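Local coordinates for beta-N-acetylhexosaminidase (Bacteroides fragilis, PDB 4PYS), which probably hydrolyses terminal non-reducing N-acetylhexosamine residues from glycans as a family 20 glycoside hydrolase, at residues 344-349 with 364-369; 127-132 with 417-422; 390-395 with 399-404. All blocks are in the same frame, centred on the assembly; numbering follows the deposited sequence.

Contact 1 of 3, residues 344-349 with 364-369; sequences VIYKDG and RGHRDL. With FMT (formic acid), chain I.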
# COMPACT_ATOMS: atom_id res chain seq x y z
N VAL A 344 -2.17 19.06 -5.31
CA VAL A 344 -1.13 19.75 -6.06
C VAL A 344 -1.65 20.37 -7.35
O VAL A 344 -1.21 21.45 -7.76
CB VAL A 344 0.02 18.76 -6.38
CG1 VAL A 344 1.10 19.41 -7.19
CG2 VAL A 344 0.60 18.23 -5.10
N ILE A 345 -2.61 19.69 -7.96
CA ILE A 345 -3.08 20.05 -9.29
C ILE A 345 -4.55 20.49 -9.34
O ILE A 345 -5.20 20.41 -10.39
CB ILE A 345 -2.85 18.89 -10.27
CG1 ILE A 345 -3.76 17.71 -9.95
CG2 ILE A 345 -1.39 18.44 -10.22
CD1 ILE A 345 -3.76 16.64 -11.01
N TYR A 346 -5.06 20.96 -8.20
CA TYR A 346 -6.40 21.55 -8.18
C TYR A 346 -6.41 22.77 -9.08
O TYR A 346 -7.38 23.01 -9.81
CB TYR A 346 -6.79 21.97 -6.76
CG TYR A 346 -7.22 20.83 -5.86
CD1 TYR A 346 -7.48 19.56 -6.36
CD2 TYR A 346 -7.39 21.04 -4.50
CE1 TYR A 346 -7.87 18.53 -5.52
CE2 TYR A 346 -7.79 20.03 -3.66
CZ TYR A 346 -8.03 18.77 -4.17
OH TYR A 346 -8.42 17.77 -3.32
N LYS A 347 -5.32 23.53 -9.04
CA LYS A 347 -5.18 24.71 -9.88
C LYS A 347 -4.03 24.53 -10.86
O LYS A 347 -2.97 24.00 -10.50
CB LYS A 347 -4.92 25.95 -9.01
CG LYS A 347 -6.09 26.36 -8.14
N ASP A 348 -4.24 24.96 -12.10
CA ASP A 348 -3.20 24.89 -13.11
C ASP A 348 -2.05 25.82 -12.75
O ASP A 348 -2.20 26.73 -11.92
CB ASP A 348 -3.76 25.26 -14.48
CG ASP A 348 -4.97 24.42 -14.86
OD1 ASP A 348 -5.02 23.24 -14.47
OD2 ASP A 348 -5.86 24.95 -15.55
N GLY A 349 -0.89 25.60 -13.35
CA GLY A 349 0.26 26.45 -13.10
C GLY A 349 1.52 25.82 -13.65
O GLY A 349 1.48 25.19 -14.71
N ARG A 364 -14.64 13.72 -0.79
CA ARG A 364 -15.58 14.42 0.10
C ARG A 364 -15.53 15.93 -0.10
O ARG A 364 -16.57 16.59 -0.16
CB ARG A 364 -15.34 14.04 1.56
CG ARG A 364 -16.46 14.45 2.49
CD ARG A 364 -16.32 13.82 3.86
NE ARG A 364 -15.39 14.56 4.70
CZ ARG A 364 -15.73 15.59 5.46
NH1 ARG A 364 -16.98 16.02 5.48
NH2 ARG A 364 -14.81 16.20 6.20
N GLY A 365 -14.32 16.47 -0.23
CA GLY A 365 -14.16 17.90 -0.39
C GLY A 365 -14.21 18.40 -1.83
O GLY A 365 -14.69 19.50 -2.08
N HIS A 366 -13.73 17.60 -2.77
CA HIS A 366 -13.56 18.09 -4.13
C HIS A 366 -13.99 17.12 -5.24
O HIS A 366 -13.69 17.36 -6.41
CB HIS A 366 -12.10 18.53 -4.35
CG HIS A 366 -11.68 19.66 -3.46
ND1 HIS A 366 -11.87 20.99 -3.80
CD2 HIS A 366 -11.11 19.66 -2.23
CE1 HIS A 366 -11.41 21.75 -2.82
NE2 HIS A 366 -10.95 20.98 -1.86
N ARG A 367 -14.69 16.06 -4.85
CA ARG A 367 -15.17 15.04 -5.80
C ARG A 367 -14.04 14.54 -6.71
O ARG A 367 -13.00 14.10 -6.22
CB ARG A 367 -16.35 15.57 -6.63
CG ARG A 367 -17.60 15.91 -5.80
CD ARG A 367 -18.16 14.67 -5.11
NE ARG A 367 -19.43 14.94 -4.44
CZ ARG A 367 -19.56 15.15 -3.13
NH1 ARG A 367 -20.77 15.39 -2.62
NH2 ARG A 367 -18.50 15.14 -2.33
N ASP A 368 -14.22 14.64 -8.02
CA ASP A 368 -13.23 14.12 -8.95
C ASP A 368 -12.31 15.18 -9.57
O ASP A 368 -11.73 14.95 -10.63
CB ASP A 368 -13.90 13.31 -10.06
CG ASP A 368 -14.90 14.12 -10.85
OD1 ASP A 368 -15.35 15.17 -10.34
OD2 ASP A 368 -15.23 13.71 -11.98
N LEU A 369 -12.17 16.33 -8.90
CA LEU A 369 -11.34 17.42 -9.42
C LEU A 369 -9.93 16.97 -9.79
O LEU A 369 -9.44 17.29 -10.87
CB LEU A 369 -11.28 18.60 -8.44
CG LEU A 369 -10.47 19.82 -8.89
CD1 LEU A 369 -10.96 20.31 -10.24
CD2 LEU A 369 -10.53 20.94 -7.88
C FMT I . -7.66 14.97 -4.74
O1 FMT I . -8.21 15.53 -3.81
O2 FMT I . -6.58 14.40 -4.65
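Tyr346 reaches across to His366 and Leu369, which both meet it from the same side of its ring. The aromatic part is the pairing with His366. Their centroids are 4.4 Å apart and the planes meet at 37°, too tilted for a stack and too flat for an edge-to-face pair. Tyr346 CE2 sits over one face of the imidazole, displaced toward its rim, with His366 CD2 3.6 Å away; the hydroxyl end also reaches this ring, Tyr346 OH lying 3.5 Å from His366 CD2. The tyrosine CG is anti to its own carbonyl carbon (chi1 -77°), which sends the ring across to the histidine.

The apolar part belongs to Leu369, whose CD2 methyl comes to 3.7 Å from Tyr346 CD1 and also brushes the CG and CB of that tyrosine. In the catalytic TIM barrel, the two segments follow the C-terminal ends of neighbouring parallel strands, 337-341 and 356-360, so the contact joins two loops on the rim that bears the active site in such barrels. A type II' turn from His366 to Leu369, closed by Leu369 N to His366 O at 3.1 Å, leads from the short helix 363-366 into helix 369-376 and brings both partners to the same tyrosine.

The polar part is a formic acid, probably from the crystallisation liquor, near the plane of the Tyr346 ring at its edge. Its modelled separation from the hydroxyl is implausibly short, so that bond is doubtful in detail; the same molecule also takes backbone N-H groups of Trp361 and Asn362.

Contact 2 of 3, residues 127-132 with 417-422; sequences FPRVKW and PSYRPR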
# COMPACT_ATOMS: atom_id res chain seq x y z
N PHE A 127 -5.96 -13.43 -12.71
CA PHE A 127 -5.09 -12.30 -12.96
C PHE A 127 -5.80 -11.02 -12.51
O PHE A 127 -7.05 -10.98 -12.47
CB PHE A 127 -4.72 -12.21 -14.46
CG PHE A 127 -5.88 -12.41 -15.38
CD1 PHE A 127 -6.72 -11.35 -15.71
CD2 PHE A 127 -6.13 -13.67 -15.92
CE1 PHE A 127 -7.79 -11.54 -16.58
CE2 PHE A 127 -7.21 -13.87 -16.78
CZ PHE A 127 -8.03 -12.81 -17.11
N PRO A 128 -5.03 -9.96 -12.17
CA PRO A 128 -5.64 -8.77 -11.55
C PRO A 128 -6.34 -7.84 -12.51
O PRO A 128 -5.91 -7.66 -13.67
CB PRO A 128 -4.42 -8.05 -10.94
CG PRO A 128 -3.27 -8.44 -11.84
CD PRO A 128 -3.55 -9.90 -12.16
N ARG A 129 -7.42 -7.25 -12.03
CA ARG A 129 -8.17 -6.29 -12.81
C ARG A 129 -7.36 -5.03 -13.09
O ARG A 129 -7.40 -4.51 -14.23
CB ARG A 129 -9.49 -5.91 -12.10
CG ARG A 129 -10.38 -5.06 -12.97
CD ARG A 129 -11.65 -4.62 -12.23
NE ARG A 129 -11.34 -3.75 -11.09
CZ ARG A 129 -11.16 -2.44 -11.19
NH1 ARG A 129 -10.89 -1.72 -10.11
NH2 ARG A 129 -11.24 -1.84 -12.38
N VAL A 130 -6.64 -4.54 -12.08
CA VAL A 130 -5.82 -3.33 -12.25
C VAL A 130 -4.39 -3.54 -11.80
O VAL A 130 -4.11 -4.41 -10.99
CB VAL A 130 -6.42 -2.09 -11.52
CG1 VAL A 130 -7.84 -1.82 -12.02
CG2 VAL A 130 -6.39 -2.27 -10.01
N LYS A 131 -3.49 -2.70 -12.33
CA LYS A 131 -2.04 -2.89 -12.17
C LYS A 131 -1.51 -2.35 -10.86
O LYS A 131 -0.46 -2.79 -10.38
CB LYS A 131 -1.30 -2.19 -13.32
CG LYS A 131 -1.65 -2.71 -14.71
CD LYS A 131 -0.88 -1.93 -15.79
N TRP A 132 -2.22 -1.39 -10.28
CA TRP A 132 -1.79 -0.80 -9.01
C TRP A 132 -2.80 -1.16 -7.93
O TRP A 132 -3.97 -0.79 -8.03
CB TRP A 132 -1.70 0.74 -9.12
CG TRP A 132 -1.29 1.36 -7.81
CD1 TRP A 132 -2.08 1.54 -6.70
CD2 TRP A 132 0.00 1.88 -7.47
NE1 TRP A 132 -1.34 2.13 -5.69
CE2 TRP A 132 -0.06 2.35 -6.15
CE3 TRP A 132 1.21 1.99 -8.17
CZ2 TRP A 132 1.04 2.91 -5.50
CZ3 TRP A 132 2.30 2.55 -7.52
CH2 TRP A 132 2.21 3.00 -6.20
N PRO A 417 -16.28 5.60 -5.14
CA PRO A 417 -15.86 6.37 -6.31
C PRO A 417 -14.56 5.85 -6.92
O PRO A 417 -14.32 6.08 -8.12
CB PRO A 417 -15.63 7.77 -5.73
CG PRO A 417 -16.51 7.84 -4.53
CD PRO A 417 -16.44 6.45 -3.94
N SER A 418 -13.73 5.18 -6.12
CA SER A 418 -12.45 4.68 -6.60
C SER A 418 -12.56 3.37 -7.38
O SER A 418 -11.60 2.95 -8.03
CB SER A 418 -11.45 4.54 -5.45
OG SER A 418 -11.00 5.82 -5.05
N TYR A 419 -13.72 2.73 -7.33
CA TYR A 419 -13.95 1.51 -8.10
C TYR A 419 -14.60 1.85 -9.43
O TYR A 419 -15.76 2.27 -9.49
CB TYR A 419 -14.83 0.53 -7.29
CG TYR A 419 -15.10 -0.75 -8.04
CD1 TYR A 419 -14.08 -1.44 -8.69
CD2 TYR A 419 -16.39 -1.28 -8.11
CE1 TYR A 419 -14.34 -2.63 -9.39
CE2 TYR A 419 -16.65 -2.46 -8.80
CZ TYR A 419 -15.62 -3.13 -9.43
OH TYR A 419 -15.87 -4.31 -10.12
N ARG A 420 -13.83 1.69 -10.51
CA ARG A 420 -14.27 2.09 -11.84
C ARG A 420 -14.07 0.93 -12.81
O ARG A 420 -13.13 0.93 -13.61
CB ARG A 420 -13.50 3.35 -12.28
CG ARG A 420 -13.70 4.53 -11.32
CD ARG A 420 -12.69 5.68 -11.54
NE ARG A 420 -12.70 6.22 -12.90
CZ ARG A 420 -13.39 7.30 -13.28
NH1 ARG A 420 -14.15 7.95 -12.42
NH2 ARG A 420 -13.33 7.71 -14.55
N PRO A 421 -14.96 -0.07 -12.75
CA PRO A 421 -14.76 -1.31 -13.51
C PRO A 421 -14.76 -1.14 -15.04
O PRO A 421 -14.29 -2.03 -15.75
CB PRO A 421 -15.93 -2.20 -13.05
CG PRO A 421 -16.98 -1.23 -12.57
CD PRO A 421 -16.16 -0.15 -11.89
N ARG A 422 -15.28 -0.03 -15.55
CA ARG A 422 -15.25 0.20 -16.99
C ARG A 422 -13.84 0.52 -17.47
O ARG A 422 -13.16 1.38 -16.89
CB ARG A 422 -16.22 1.32 -17.40
CG ARG A 422 -17.52 0.78 -17.89
CD ARG A 422 -18.38 1.83 -18.56
NE ARG A 422 -17.89 2.19 -19.89
CZ ARG A 422 -17.44 3.40 -20.21
NH1 ARG A 422 -17.02 3.65 -21.44
NH2 ARG A 422 -17.42 4.35 -19.29
O HOH W 1 -11.01 1.19 -10.22
O HOH W 2 -11.71 -2.60 -15.13
O HOH W 3 -10.14 1.07 -12.74
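Arg129 and Tyr419 meet with their planes 83° apart: the tyrosine ring stands on its edge over one face of the guanidinium. Tyr419 CD1 lies 3.5 Å from Arg129 NH1, and Tyr419 CE1 lies 3.6 Å from Arg129 NE, so the charged group faces ring C-H atoms rather than the pi cloud, and this is no cation-pi stack. Val130 CG1 covers the opposite face of the guanidinium. The arginine chain is extended at first, then bends at chi3 (64°), turning its flat end beneath the ring edge.

The loop of Arg129 leads from strand 117-126 of the N-terminal domain into 132-138, a strand of the catalytic TIM barrel, while 417-422 leads toward its parallel neighbour 428-435. Both therefore enter the barrel from the N-terminal ends of its strands, the side away from the usual catalytic rim.

With no direct hydrogen bond between the segments, water in the guanidinium plane does the joining. One water takes Arg129 NH1 at 2.9 Å, accepts from Arg420 N and donates to Ser418 O. A second links Arg129 NH2 to Pro421 O, 2.7 Å from that carbonyl oxygen, and a third runs from NH2 to Arg420 O. Arg129 NE is bonded to Gln460 O, which further fixes the rotation of the group. On the tyrosine side, Pro421 CD rests over the centre of one face of the Tyr419 ring.

Contact 3 of 3, residues 390-395 with 399-404; sequences YLNFPL and KGYTQA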
# COMPACT_ATOMS: atom_id res chain seq x y z
N TYR A 390 -10.57 5.16 2.83
CA TYR A 390 -9.91 5.54 4.08
C TYR A 390 -10.44 4.73 5.25
O TYR A 390 -11.45 5.09 5.87
CB TYR A 390 -10.05 7.04 4.36
CG TYR A 390 -9.05 7.88 3.61
CD1 TYR A 390 -8.41 7.41 2.47
CD2 TYR A 390 -8.72 9.16 4.06
CE1 TYR A 390 -7.47 8.20 1.78
CE2 TYR A 390 -7.79 9.94 3.39
CZ TYR A 390 -7.17 9.46 2.26
OH TYR A 390 -6.24 10.27 1.62
N LEU A 391 -9.76 3.63 5.55
CA LEU A 391 -10.21 2.70 6.58
C LEU A 391 -10.10 3.26 7.99
O LEU A 391 -10.63 2.67 8.94
CB LEU A 391 -9.42 1.39 6.45
CG LEU A 391 -9.61 0.73 5.08
CD1 LEU A 391 -8.51 -0.31 4.83
CD2 LEU A 391 -10.98 0.08 5.01
N ASN A 392 -9.40 4.39 8.14
CA ASN A 392 -9.42 5.09 9.42
C ASN A 392 -10.78 5.71 9.73
O ASN A 392 -11.07 6.03 10.89
CB ASN A 392 -8.31 6.15 9.48
CG ASN A 392 -8.28 7.02 8.25
OD1 ASN A 392 -8.00 6.54 7.14
ND2 ASN A 392 -8.54 8.32 8.42
N PHE A 393 -11.63 5.88 8.72
CA PHE A 393 -12.99 6.36 8.99
C PHE A 393 -13.69 5.20 9.68
O PHE A 393 -13.76 4.10 9.13
CB PHE A 393 -13.75 6.68 7.70
CG PHE A 393 -13.31 7.95 7.00
CD1 PHE A 393 -12.09 8.55 7.30
CD2 PHE A 393 -14.12 8.53 6.03
CE1 PHE A 393 -11.69 9.72 6.65
CE2 PHE A 393 -13.73 9.70 5.38
CZ PHE A 393 -12.51 10.30 5.68
N PRO A 394 -14.19 5.42 10.90
CA PRO A 394 -14.86 4.33 11.62
C PRO A 394 -16.28 4.13 11.10
O PRO A 394 -16.69 4.87 10.21
CB PRO A 394 -14.88 4.84 13.06
CG PRO A 394 -14.90 6.35 12.94
CD PRO A 394 -14.07 6.65 11.71
N LEU A 395 -17.00 3.13 11.60
CA LEU A 395 -18.38 2.92 11.17
C LEU A 395 -19.37 3.82 11.91
O LEU A 395 -20.49 4.05 11.43
CB LEU A 395 -18.80 1.45 11.33
CG LEU A 395 -18.53 0.50 10.17
CD1 LEU A 395 -17.03 0.19 10.02
CD2 LEU A 395 -19.34 -0.77 10.36
N LYS A 399 -14.09 10.48 18.22
CA LYS A 399 -13.19 11.63 18.30
C LYS A 399 -13.38 12.61 17.14
O LYS A 399 -14.47 13.14 16.94
CB LYS A 399 -11.74 11.16 18.40
CG LYS A 399 -11.49 10.27 19.61
CD LYS A 399 -10.01 10.14 19.91
CE LYS A 399 -9.78 9.29 21.15
NZ LYS A 399 -8.32 9.11 21.43
N GLY A 400 -12.32 12.83 16.36
CA GLY A 400 -12.37 13.79 15.27
C GLY A 400 -13.20 13.34 14.07
O GLY A 400 -13.48 14.14 13.18
N TYR A 401 -13.58 12.07 14.05
CA TYR A 401 -14.42 11.56 12.97
C TYR A 401 -15.91 11.70 13.32
O TYR A 401 -16.45 10.96 14.15
CB TYR A 401 -14.06 10.09 12.67
CG TYR A 401 -12.62 9.91 12.25
CD1 TYR A 401 -12.25 10.02 10.93
CD2 TYR A 401 -11.64 9.63 13.20
CE1 TYR A 401 -10.93 9.85 10.54
CE2 TYR A 401 -10.32 9.47 12.83
CZ TYR A 401 -9.97 9.59 11.50
OH TYR A 401 -8.66 9.43 11.12
N THR A 402 -16.58 12.67 12.70
CA THR A 402 -18.02 12.83 12.87
C THR A 402 -18.74 11.88 11.92
O THR A 402 -18.10 11.10 11.22
CB THR A 402 -18.49 14.27 12.56
OG1 THR A 402 -18.26 14.56 11.18
CG2 THR A 402 -17.75 15.27 13.42
N GLN A 403 -20.06 11.96 11.90
CA GLN A 403 -20.86 11.13 10.99
C GLN A 403 -20.40 11.24 9.54
O GLN A 403 -20.41 10.26 8.79
CB GLN A 403 -22.33 11.55 11.09
CG GLN A 403 -23.26 10.66 10.28
CD GLN A 403 -23.23 9.22 10.75
OE1 GLN A 403 -23.17 8.95 11.95
NE2 GLN A 403 -23.26 8.29 9.80
N ALA A 404 -19.97 12.44 9.15
CA ALA A 404 -19.52 12.69 7.78
C ALA A 404 -18.29 11.87 7.36
O ALA A 404 -18.06 11.64 6.17
CB ALA A 404 -19.27 14.17 7.57
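Asn392 ND2 has two hydrogen-bond partners: it donates to Tyr401 OH at 2.9 Å, a nearly straight bond (164°) lying close to the amide plane, and it also bonds a glycerol oxygen. The other amide atom, OD1, receives a weak bond from Trp436 N, so the carboxamide is held at both ends. With chi1 at 48°, the asparagine CG sits between its backbone N and carbonyl carbon, which sets the amide across the end of the tyrosine. The backbone takes part too: Asn392 O lies over one face of the Tyr401 ring, toward the rim, 3.8 Å from CZ of that tyrosine.

Both segments belong to the long excursion between helix 386-389 and helix 409-415 of the catalytic TIM barrel, which follows the C-terminal end of strand 381-383. The first begins with a type I turn from Tyr390 to Phe393, closed by Phe393 N to Tyr390 O at 3.0 Å. Tyr390 OH meets the same glycerol as Asn392; that molecule is probably from the crystallisation liquor, though its place on this side of the barrel is consistent with a sugar-binding pocket.

Apolar packing completes the seat of Tyr401. Its CE1 comes to 3.7 Å from Phe393 CD1, the rings meeting obliquely with planes at 56°. Nearer the tyrosine backbone, Pro394 CD presses on Tyr401 CB at 3.6 Å and is equally close to the ring carbon CG. Phe393 also packs on Tyr387 and Phe407, and its carbonyl oxygen accepts from Arg453 NH1.

How the contacts relate
Contact 3 is buried, whereas contacts 1 and 2 lie at the surface, and their chemistry follows. In contact 3 a direct amide-to-hydroxyl bond is wrapped in rings and a proline; contact 2 relies on bridging waters around a charged group, and contact 1 on oblique packing with no hydrogen bond across. Contacts 1 and 3 both belong to loops beyond the C-terminal ends of barrel strands and touch through Arg364 NH1 and Ala404 CB, 3.6 Å apart. Contact 2 lies at the other end of the strands and joins segments 285 residues apart; along the chain its loop encloses the other two, whose segments are close in sequence.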